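Local coordinates for mutual gliding motility protein C (MglC) (Myxococcus xanthus DK 1622, PDB 7CT3), which belongs to the polarity control system of a gliding bacterium as a Roadblock/LC7-domain protein and interacts with its paralog MglB, at residues V72-E77 with T81-V86; A17-V22 with V48-L53; Y90-A95 with V111-V116; N12-A17 with F102-Y107. One frame throughout, in Å; residues are numbered along the deposited sequence.

All four interactions are built around one antiparallel sheet of the Roadblock/LC7 domain, their centres lying about 10 to 14 Å apart. Interaction 1 adds strand 71-75 to the edge strand 79-87 and so carries the pairing to the second subunit. Interaction 2 sets helix 44-61 on one face of the sheet, whereas interaction 3 packs helix 102-117 on the other, where interaction 4 joins that same helix to the end of helix 4-13. Along the chain, interaction 2 closes before interaction 1 opens, and interaction 1 before interaction 3; interaction 4 spans both 1 and 2 and alternates with 3. The first and last helices of the domain are thereby brought together on one layer.

Interaction 1: V72-E77 with T81-V86; sequences VSVNSE and TVMRLV
V72 and M83 form a hydrogen-bonded antiparallel pair, in which the strand segments 72-75 and 81-85 run at 153° to each other with axes 4.7 Å apart at closest approach. The bridge has its two backbone bonds, V72 N to M83 O at 3.1 Å and M83 N to V72 O at 2.8 Å. Toward the turn, polar side chains take over the pairing. S73 holds OG beside its own backbone N (chi1 -66°), and from there the hydroxyl donates to T81 O at 2.7 Å, in the plane of that carbonyl. T81 answers on the other face of the strand pair: its OG1 donates to V74 O at 2.7 Å, coming from above the carbonyl plane and not along a lone pair. N75 OD1 accepts the T81 N-H at 2.9 Å in a fairly straight bond, while its ND2 is bound by E71 of the second subunit, so the amide is gripped at both ends. Short hydroxyls and an amide suit these buried places because they satisfy backbone groups where no further bridge forms. Beyond its hydroxyl, T81 shares an apolar face with V72, V74 and M83. M83, present as selenomethionine, bends at chi3 (-85°) and brings CE to 3.7 Å from V72 CG1. The same methyl lies 3.8 Å from V74 CG2, and L57 of helix 44-61 closes over this patch. On the opposite face F102 packs on S73 and V82. The arrangement is a beta hairpin whose outer strand pairs antiparallel with a strand of the second subunit, continuing the sheet through the Roadblock/LC7 dimer.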
# COMPACT_ATOMS: atom_id res chain seq x y z
N VAL A 72 -4.82 -2.42 0.67
CA VAL A 72 -4.15 -1.67 -0.43
C VAL A 72 -3.78 -0.28 0.07
O VAL A 72 -4.58 0.31 0.82
CB VAL A 72 -5.05 -1.61 -1.68
CG1 VAL A 72 -4.38 -0.84 -2.81
CG2 VAL A 72 -5.45 -3.00 -2.14
N SER A 73 -2.60 0.21 -0.32
CA SER A 73 -2.11 1.58 -0.05
C SER A 73 -1.69 2.24 -1.36
O SER A 73 -0.99 1.60 -2.16
CB SER A 73 -0.96 1.57 0.93
OG SER A 73 -1.40 1.13 2.20
N VAL A 74 -2.13 3.48 -1.58
CA VAL A 74 -1.64 4.34 -2.69
C VAL A 74 -1.12 5.62 -2.03
O VAL A 74 -1.93 6.35 -1.43
CB VAL A 74 -2.75 4.61 -3.72
CG1 VAL A 74 -2.29 5.55 -4.81
CG2 VAL A 74 -3.26 3.31 -4.33
N ASN A 75 0.19 5.84 -2.11
CA ASN A 75 0.91 6.86 -1.30
C ASN A 75 1.55 7.90 -2.22
O ASN A 75 2.00 7.54 -3.33
CB ASN A 75 1.96 6.21 -0.40
CG ASN A 75 1.37 5.22 0.58
OD1 ASN A 75 0.18 5.27 0.89
ND2 ASN A 75 2.20 4.32 1.08
N SER A 76 1.57 9.14 -1.76
CA SER A 76 2.31 10.27 -2.37
C SER A 76 3.46 10.64 -1.43
O SER A 76 3.63 9.96 -0.39
CB SER A 76 1.39 11.42 -2.62
OG SER A 76 0.89 11.94 -1.40
N GLU A 77 4.21 11.69 -1.77
CA GLU A 77 5.28 12.25 -0.90
C GLU A 77 4.67 12.67 0.45
O GLU A 77 5.30 12.42 1.48
CB GLU A 77 5.99 13.40 -1.61
CG GLU A 77 6.85 12.95 -2.77
CD GLU A 77 7.58 14.05 -3.53
OE1 GLU A 77 7.60 15.20 -3.03
OE2 GLU A 77 8.12 13.75 -4.61
N THR A 81 -2.18 6.25 2.36
CA THR A 81 -3.55 5.70 2.46
C THR A 81 -3.48 4.21 2.79
O THR A 81 -2.46 3.56 2.45
CB THR A 81 -4.38 5.97 1.19
OG1 THR A 81 -3.82 5.23 0.11
CG2 THR A 81 -4.46 7.44 0.86
N VAL A 82 -4.51 3.74 3.47
CA VAL A 82 -4.77 2.30 3.76
C VAL A 82 -6.24 2.06 3.44
O VAL A 82 -7.08 2.84 3.89
CB VAL A 82 -4.48 1.95 5.23
CG1 VAL A 82 -4.51 0.44 5.44
CG2 VAL A 82 -3.18 2.55 5.72
N MSE A 83 -6.51 0.99 2.70
CA MSE A 83 -7.87 0.67 2.28
C MSE A 83 -8.15 -0.80 2.54
O MSE A 83 -7.28 -1.64 2.33
CB MSE A 83 -8.05 0.98 0.80
CG MSE A 83 -7.94 2.44 0.47
SE MSE A 83 -7.93 2.67 -1.46
CE MSE A 83 -6.05 2.40 -1.94
N ARG A 84 -9.39 -1.08 2.98
CA ARG A 84 -9.88 -2.44 3.18
C ARG A 84 -11.31 -2.55 2.63
O ARG A 84 -12.01 -1.52 2.57
CB ARG A 84 -9.87 -2.83 4.66
CG ARG A 84 -8.48 -3.03 5.23
CD ARG A 84 -8.48 -3.61 6.63
NE ARG A 84 -7.14 -4.09 6.92
CZ ARG A 84 -6.72 -5.34 6.80
NH1 ARG A 84 -7.54 -6.32 6.45
NH2 ARG A 84 -5.45 -5.63 7.05
N LEU A 85 -11.71 -3.76 2.26
CA LEU A 85 -13.05 -4.07 1.70
C LEU A 85 -14.08 -4.09 2.84
O LEU A 85 -13.81 -4.71 3.87
CB LEU A 85 -13.00 -5.42 0.99
CG LEU A 85 -14.21 -5.74 0.11
CD1 LEU A 85 -14.28 -4.78 -1.07
CD2 LEU A 85 -14.14 -7.18 -0.38
N VAL A 86 -15.23 -3.44 2.65
CA VAL A 86 -16.35 -3.51 3.64
C VAL A 86 -17.56 -4.23 3.02
O VAL A 86 -18.32 -4.82 3.79
CB VAL A 86 -16.70 -2.12 4.21
CG1 VAL A 86 -15.67 -1.67 5.23
CG2 VAL A 86 -16.87 -1.08 3.14

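Interaction 2: A17-V22 with V48-L53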
# COMPACT_ATOMS: atom_id res chain seq x y z
N ALA A 17 -3.68 11.44 11.04
CA ALA A 17 -4.86 11.05 10.24
C ALA A 17 -5.54 12.31 9.68
O ALA A 17 -5.84 13.21 10.48
CB ALA A 17 -5.82 10.23 11.07
N LEU A 18 -5.76 12.35 8.37
CA LEU A 18 -6.49 13.44 7.66
C LEU A 18 -7.99 13.14 7.69
O LEU A 18 -8.78 14.04 7.99
CB LEU A 18 -6.00 13.53 6.21
CG LEU A 18 -4.75 14.36 5.94
CD1 LEU A 18 -3.73 14.23 7.06
CD2 LEU A 18 -4.13 13.98 4.61
N ALA A 19 -8.35 11.90 7.37
CA ALA A 19 -9.74 11.48 7.13
C ALA A 19 -9.84 9.96 7.14
O ALA A 19 -8.85 9.29 6.76
CB ALA A 19 -10.22 12.04 5.81
N CYS A 20 -10.99 9.45 7.55
CA CYS A 20 -11.40 8.04 7.36
C CYS A 20 -12.79 8.05 6.72
O CYS A 20 -13.68 8.75 7.24
CB CYS A 20 -11.38 7.27 8.67
SG CYS A 20 -11.47 5.48 8.42
N SER A 21 -12.95 7.34 5.60
CA SER A 21 -14.15 7.44 4.74
C SER A 21 -14.58 6.05 4.28
O SER A 21 -13.73 5.16 4.20
CB SER A 21 -13.88 8.34 3.56
OG SER A 21 -13.30 9.56 4.00
N VAL A 22 -15.87 5.91 3.97
CA VAL A 22 -16.41 4.78 3.16
C VAL A 22 -16.74 5.34 1.77
O VAL A 22 -17.42 6.35 1.64
CB VAL A 22 -17.61 4.11 3.84
CG1 VAL A 22 -18.22 3.03 2.97
CG2 VAL A 22 -17.22 3.54 5.20
N VAL A 48 -4.15 18.77 -0.82
CA VAL A 48 -3.97 18.89 -2.29
C VAL A 48 -3.60 17.51 -2.85
O VAL A 48 -4.26 17.07 -3.80
CB VAL A 48 -2.92 19.96 -2.64
CG1 VAL A 48 -2.43 19.86 -4.08
CG2 VAL A 48 -3.45 21.36 -2.35
N GLU A 49 -2.59 16.84 -2.28
CA GLU A 49 -2.13 15.52 -2.78
C GLU A 49 -3.24 14.48 -2.57
O GLU A 49 -3.44 13.67 -3.50
CB GLU A 49 -0.81 15.12 -2.12
CG GLU A 49 0.34 16.01 -2.56
CD GLU A 49 1.72 15.42 -2.41
OE1 GLU A 49 1.84 14.33 -1.82
OE2 GLU A 49 2.68 16.06 -2.88
N TYR A 50 -3.96 14.52 -1.45
CA TYR A 50 -5.07 13.58 -1.18
C TYR A 50 -6.13 13.70 -2.28
O TYR A 50 -6.55 12.67 -2.83
CB TYR A 50 -5.66 13.78 0.22
CG TYR A 50 -6.73 12.78 0.60
CD1 TYR A 50 -6.69 11.47 0.14
CD2 TYR A 50 -7.79 13.14 1.41
CE1 TYR A 50 -7.67 10.56 0.47
CE2 TYR A 50 -8.78 12.24 1.76
CZ TYR A 50 -8.72 10.94 1.28
OH TYR A 50 -9.69 10.04 1.61
N ALA A 51 -6.54 14.93 -2.61
CA ALA A 51 -7.48 15.22 -3.73
C ALA A 51 -6.94 14.58 -5.01
O ALA A 51 -7.72 13.95 -5.73
CB ALA A 51 -7.66 16.70 -3.88
N ASN A 52 -5.64 14.71 -5.27
CA ASN A 52 -4.99 14.25 -6.53
C ASN A 52 -4.78 12.72 -6.51
O ASN A 52 -4.40 12.20 -7.57
CB ASN A 52 -3.68 15.00 -6.78
CG ASN A 52 -3.92 16.46 -7.12
OD1 ASN A 52 -5.01 16.83 -7.54
ND2 ASN A 52 -2.91 17.29 -6.91
N LEU A 53 -5.01 12.05 -5.38
CA LEU A 53 -4.92 10.57 -5.26
C LEU A 53 -6.29 9.92 -5.48
O LEU A 53 -6.31 8.71 -5.75
CB LEU A 53 -4.39 10.18 -3.87
CG LEU A 53 -2.91 10.45 -3.60
CD1 LEU A 53 -2.56 10.11 -2.15
CD2 LEU A 53 -2.01 9.66 -4.54
O HOH W 1 -10.58 9.08 3.84
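Y50 reaches from its helix to the strand and meets A19 and, through a water, S21. The firm part of the contact is apolar: A19 CB approaches the ring obliquely and lies 4.3 Å from Y50 CE2. Alanine fits here because its single methyl points at the helix yet allows the broad ring to lie close to the sheet. Y50 carries its ring outward with CG anti to the backbone N (chi1 -176°), a torsion that extends the phenol from the helix toward the strand. The ring also touches A95 on the next strand and L57 two turns further along its own helix. L18, whose side chain likewise starts out toward the helix, packs on A46 and W47 of that helix.

The phenol end is looser. Y50 OH and S21 OG are 4.4 Å apart and are joined by one water, which is 2.6 Å from Y50 OH. The same water lies 2.8 Å from S21 OG. Serine suits this position on the strand, since its small hydroxyl serves the water and also bonds to T32 OG1 on the adjoining strand. On the helix side Y50 makes the contact with the strand.

L18 and A19 both face A95 in a classic beta bulge, placing two successive residues opposite one. Strand 17-24 lies between strands 29-34 and 90-97, with helix 44-61 above this face and C20 turned to helix 4-13 on the other.

Interaction 3: Y90-A95 with V111-V116; sequences YFLVLA and VTAPKV
L92 meets segment 111-116 with one methyl group, CD2, which makes its close contacts there. That methyl comes to 3.8 Å from A113 CA, so it rests on the helix backbone itself. The neighbouring methyl, A113 CB, is 4.2 Å from L92 CD2. On the following turn V116 CG2 also lies 4.2 Å from L92 CD2, the two branched side chains meeting at a slant.

L92 carries CG out from the strand, opposite the backbone nitrogen (chi1 -174°), and chi2 (60°) leaves CD2 extended toward the helix. In V116 it is CG2, the methyl beside the backbone N, that meets the leucine. A branched leucine fills the distance between strand and helix, 7.1 Å from L92 CA to A113 CA, while alanine is small enough for that methyl to touch the helix main chain.

Further out, the positions are set by backbone bonds. L92 pairs with R84 on the adjacent strand, and V116 N is bonded to T112 O at 3.1 Å. T112 OG1 is bound to V108 O, one turn earlier. The helix is kinked around P114, whose ring nitrogen has no hydrogen to give.

L92 also packs on L109 of the same helix, L7 of helix 4-13, and V22 and V86 of the strands flanking its own. Strand 90-97 therefore runs between strands 17-24 and 79-87, with both terminal helices against this face, while F91 and V93 point to the other.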
# COMPACT_ATOMS: atom_id res chain seq x y z
N TYR A 90 -18.47 -1.35 -1.50
CA TYR A 90 -17.87 -0.29 -0.65
C TYR A 90 -16.50 -0.71 -0.10
O TYR A 90 -16.28 -1.90 0.24
CB TYR A 90 -18.80 0.06 0.51
CG TYR A 90 -20.17 0.53 0.08
CD1 TYR A 90 -20.31 1.70 -0.66
CD2 TYR A 90 -21.30 -0.19 0.39
CE1 TYR A 90 -21.56 2.13 -1.08
CE2 TYR A 90 -22.56 0.23 -0.02
CZ TYR A 90 -22.69 1.40 -0.75
OH TYR A 90 -23.92 1.82 -1.16
N PHE A 91 -15.60 0.27 0.02
CA PHE A 91 -14.31 0.11 0.73
C PHE A 91 -14.13 1.24 1.74
O PHE A 91 -14.77 2.30 1.64
CB PHE A 91 -13.13 0.03 -0.25
CG PHE A 91 -12.91 1.22 -1.14
CD1 PHE A 91 -13.61 1.35 -2.33
CD2 PHE A 91 -11.96 2.19 -0.82
CE1 PHE A 91 -13.39 2.44 -3.17
CE2 PHE A 91 -11.73 3.26 -1.67
CZ PHE A 91 -12.45 3.38 -2.84
N LEU A 92 -13.27 0.97 2.71
CA LEU A 92 -12.90 1.87 3.83
C LEU A 92 -11.52 2.44 3.51
O LEU A 92 -10.64 1.65 3.14
CB LEU A 92 -12.90 0.99 5.08
CG LEU A 92 -12.68 1.68 6.41
CD1 LEU A 92 -13.77 2.71 6.69
CD2 LEU A 92 -12.63 0.64 7.52
N VAL A 93 -11.34 3.76 3.59
CA VAL A 93 -10.04 4.42 3.28
C VAL A 93 -9.64 5.33 4.44
O VAL A 93 -10.45 6.18 4.84
CB VAL A 93 -10.05 5.17 1.93
CG1 VAL A 93 -11.25 6.08 1.77
CG2 VAL A 93 -8.76 5.93 1.70
N LEU A 94 -8.43 5.13 4.95
CA LEU A 94 -7.74 6.04 5.90
C LEU A 94 -6.65 6.78 5.13
O LEU A 94 -5.83 6.11 4.47
CB LEU A 94 -7.16 5.21 7.05
CG LEU A 94 -6.21 5.96 7.98
CD1 LEU A 94 -6.92 7.12 8.68
CD2 LEU A 94 -5.61 5.01 9.00
N ALA A 95 -6.66 8.11 5.21
CA ALA A 95 -5.59 8.99 4.69
C ALA A 95 -4.89 9.62 5.89
O ALA A 95 -5.60 10.12 6.79
CB ALA A 95 -6.16 10.03 3.77
N VAL A 111 -8.60 -3.45 12.67
CA VAL A 111 -9.49 -3.64 13.85
C VAL A 111 -10.89 -3.07 13.56
O VAL A 111 -11.87 -3.68 14.01
CB VAL A 111 -8.87 -3.00 15.11
CG1 VAL A 111 -9.88 -2.87 16.24
CG2 VAL A 111 -7.64 -3.76 15.57
N THR A 112 -10.98 -1.95 12.85
CA THR A 112 -12.24 -1.18 12.66
C THR A 112 -13.07 -1.76 11.50
O THR A 112 -14.31 -1.69 11.59
CB THR A 112 -11.94 0.31 12.48
OG1 THR A 112 -11.09 0.72 13.55
CG2 THR A 112 -13.19 1.16 12.47
N ALA A 113 -12.43 -2.31 10.46
CA ALA A 113 -13.11 -2.77 9.22
C ALA A 113 -14.29 -3.70 9.54
O ALA A 113 -15.37 -3.50 8.98
CB ALA A 113 -12.12 -3.43 8.29
N PRO A 114 -14.15 -4.74 10.39
CA PRO A 114 -15.29 -5.61 10.71
C PRO A 114 -16.47 -4.88 11.38
O PRO A 114 -17.60 -5.26 11.15
CB PRO A 114 -14.74 -6.68 11.67
CG PRO A 114 -13.27 -6.39 11.87
CD PRO A 114 -12.90 -5.18 11.04
N LYS A 115 -16.18 -3.84 12.17
CA LYS A 115 -17.22 -3.02 12.84
C LYS A 115 -18.02 -2.25 11.78
O LYS A 115 -19.26 -2.20 11.89
CB LYS A 115 -16.59 -2.06 13.86
CG LYS A 115 -15.77 -2.73 14.95
CD LYS A 115 -15.43 -1.79 16.07
CE LYS A 115 -14.14 -2.16 16.77
NZ LYS A 115 -13.80 -1.16 17.81
N VAL A 116 -17.33 -1.68 10.79
CA VAL A 116 -17.99 -0.95 9.66
C VAL A 116 -18.81 -1.96 8.85
O VAL A 116 -19.97 -1.64 8.51
CB VAL A 116 -16.95 -0.21 8.79
CG1 VAL A 116 -17.56 0.37 7.53
CG2 VAL A 116 -16.24 0.88 9.59

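Interaction 4: N12-A17 with F102-Y107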
# COMPACT_ATOMS: atom_id res chain seq x y z
N ASN A 12 -9.23 9.55 15.51
CA ASN A 12 -8.86 9.92 16.91
C ASN A 12 -7.63 9.10 17.35
O ASN A 12 -6.81 9.66 18.09
CB ASN A 12 -10.04 9.75 17.86
CG ASN A 12 -11.09 10.83 17.72
OD1 ASN A 12 -10.87 11.86 17.07
ND2 ASN A 12 -12.25 10.62 18.32
N GLN A 13 -7.50 7.85 16.91
CA GLN A 13 -6.45 6.91 17.39
C GLN A 13 -5.14 7.10 16.62
O GLN A 13 -4.09 6.76 17.18
CB GLN A 13 -6.92 5.46 17.26
CG GLN A 13 -7.97 5.05 18.27
CD GLN A 13 -8.34 3.60 18.11
OE1 GLN A 13 -7.56 2.71 18.43
NE2 GLN A 13 -9.53 3.35 17.58
N VAL A 14 -5.18 7.57 15.37
CA VAL A 14 -3.99 7.54 14.46
C VAL A 14 -3.41 8.95 14.35
O VAL A 14 -4.10 9.83 13.79
CB VAL A 14 -4.36 6.97 13.07
CG1 VAL A 14 -3.19 7.03 12.11
CG2 VAL A 14 -4.90 5.55 13.17
N GLU A 15 -2.18 9.14 14.85
CA GLU A 15 -1.43 10.42 14.74
C GLU A 15 -1.25 10.74 13.26
O GLU A 15 -0.78 9.86 12.51
CB GLU A 15 -0.08 10.36 15.46
CG GLU A 15 -0.15 10.22 16.97
CD GLU A 15 -1.40 10.76 17.65
OE1 GLU A 15 -2.20 9.94 18.15
OE2 GLU A 15 -1.57 12.00 17.68
N GLY A 16 -1.65 11.95 12.84
CA GLY A 16 -1.48 12.46 11.47
C GLY A 16 -2.62 12.09 10.54
O GLY A 16 -2.51 12.42 9.35
N ALA A 17 -3.68 11.44 11.04
CA ALA A 17 -4.86 11.05 10.24
C ALA A 17 -5.54 12.31 9.68
O ALA A 17 -5.84 13.21 10.48
CB ALA A 17 -5.82 10.23 11.07
N PHE A 102 2.01 5.31 10.24
CA PHE A 102 1.46 4.42 9.18
C PHE A 102 1.18 3.03 9.77
O PHE A 102 0.12 2.46 9.46
CB PHE A 102 2.40 4.39 7.98
CG PHE A 102 1.84 3.69 6.76
CD1 PHE A 102 0.60 4.03 6.25
CD2 PHE A 102 2.58 2.72 6.10
CE1 PHE A 102 0.11 3.40 5.11
CE2 PHE A 102 2.09 2.10 4.97
CZ PHE A 102 0.85 2.44 4.48
N GLY A 103 2.09 2.51 10.60
CA GLY A 103 1.93 1.21 11.27
C GLY A 103 0.66 1.17 12.11
O GLY A 103 -0.09 0.19 12.02
N LYS A 104 0.42 2.21 12.91
CA LYS A 104 -0.79 2.31 13.77
C LYS A 104 -2.02 2.41 12.85
O LYS A 104 -3.01 1.73 13.13
CB LYS A 104 -0.65 3.48 14.73
CG LYS A 104 -1.78 3.62 15.76
CD LYS A 104 -1.79 2.51 16.79
CE LYS A 104 -2.94 2.63 17.77
NZ LYS A 104 -2.97 3.95 18.43
N GLY A 105 -1.94 3.22 11.79
CA GLY A 105 -3.02 3.35 10.79
C GLY A 105 -3.47 1.99 10.28
O GLY A 105 -4.68 1.70 10.31
N ARG A 106 -2.52 1.17 9.83
CA ARG A 106 -2.79 -0.18 9.25
C ARG A 106 -3.47 -1.05 10.32
O ARG A 106 -4.49 -1.70 10.00
CB ARG A 106 -1.49 -0.80 8.74
CG ARG A 106 -0.89 -0.09 7.54
CD ARG A 106 0.38 -0.74 7.03
NE ARG A 106 0.16 -2.14 6.69
CZ ARG A 106 0.72 -3.18 7.30
NH1 ARG A 106 1.59 -3.02 8.28
NH2 ARG A 106 0.41 -4.40 6.90
N TYR A 107 -2.95 -1.03 11.55
CA TYR A 107 -3.47 -1.83 12.68
C TYR A 107 -4.90 -1.39 13.01
O TYR A 107 -5.80 -2.24 13.07
CB TYR A 107 -2.53 -1.71 13.89
CG TYR A 107 -3.13 -2.20 15.18
CD1 TYR A 107 -3.20 -3.55 15.48
CD2 TYR A 107 -3.66 -1.30 16.08
CE1 TYR A 107 -3.77 -3.99 16.66
CE2 TYR A 107 -4.24 -1.73 17.26
CZ TYR A 107 -4.29 -3.08 17.56
OH TYR A 107 -4.85 -3.51 18.72
O HOH W 2 -5.51 3.43 19.89
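V14 meets G105 with both of its methyl groups, because a chi1 of 176° places CG1 opposite the backbone N and CG2 next to that N, on the other side from the carbonyl carbon. CG2 of V14 lies 3.7 Å from G105 CA, and CG1 of V14 is 3.9 Å from the same atom. The K104 chain leaves extended from its N (chi1 -175°), then bends at chi2 (69°) and again at chi4, which curls the ammonium group back to the end of helix 4-13. There K104 NZ makes a weak hydrogen bond of 3.3 Å to Q13 O. A lysine is well suited to this place, since carbonyls at the C-terminal end of a helix tend to attract positive charge.

This is where the first and last helices of the Roadblock/LC7 domain come together on one face of its sheet. With no side chain at G105, the valine methyls rest directly on its CA; L94 of strand 90-97 packs against the same pair from the sheet.

A water strengthens the polar edge: it accepts from K104 NZ at 3.0 Å and donates to Q13 OE1 at 2.6 Å. The other end of the Q13 amide, NE2, is bonded to S9 OG one turn back, so both ends are engaged. V14 is the first residue to leave the helix and begins a type II turn, closed by A17 N to V14 O at 3.2 Å; G16 takes the positive phi that this turn type needs. F102, on the far side of its helix, points away from this contact and touches R106 of the second subunit.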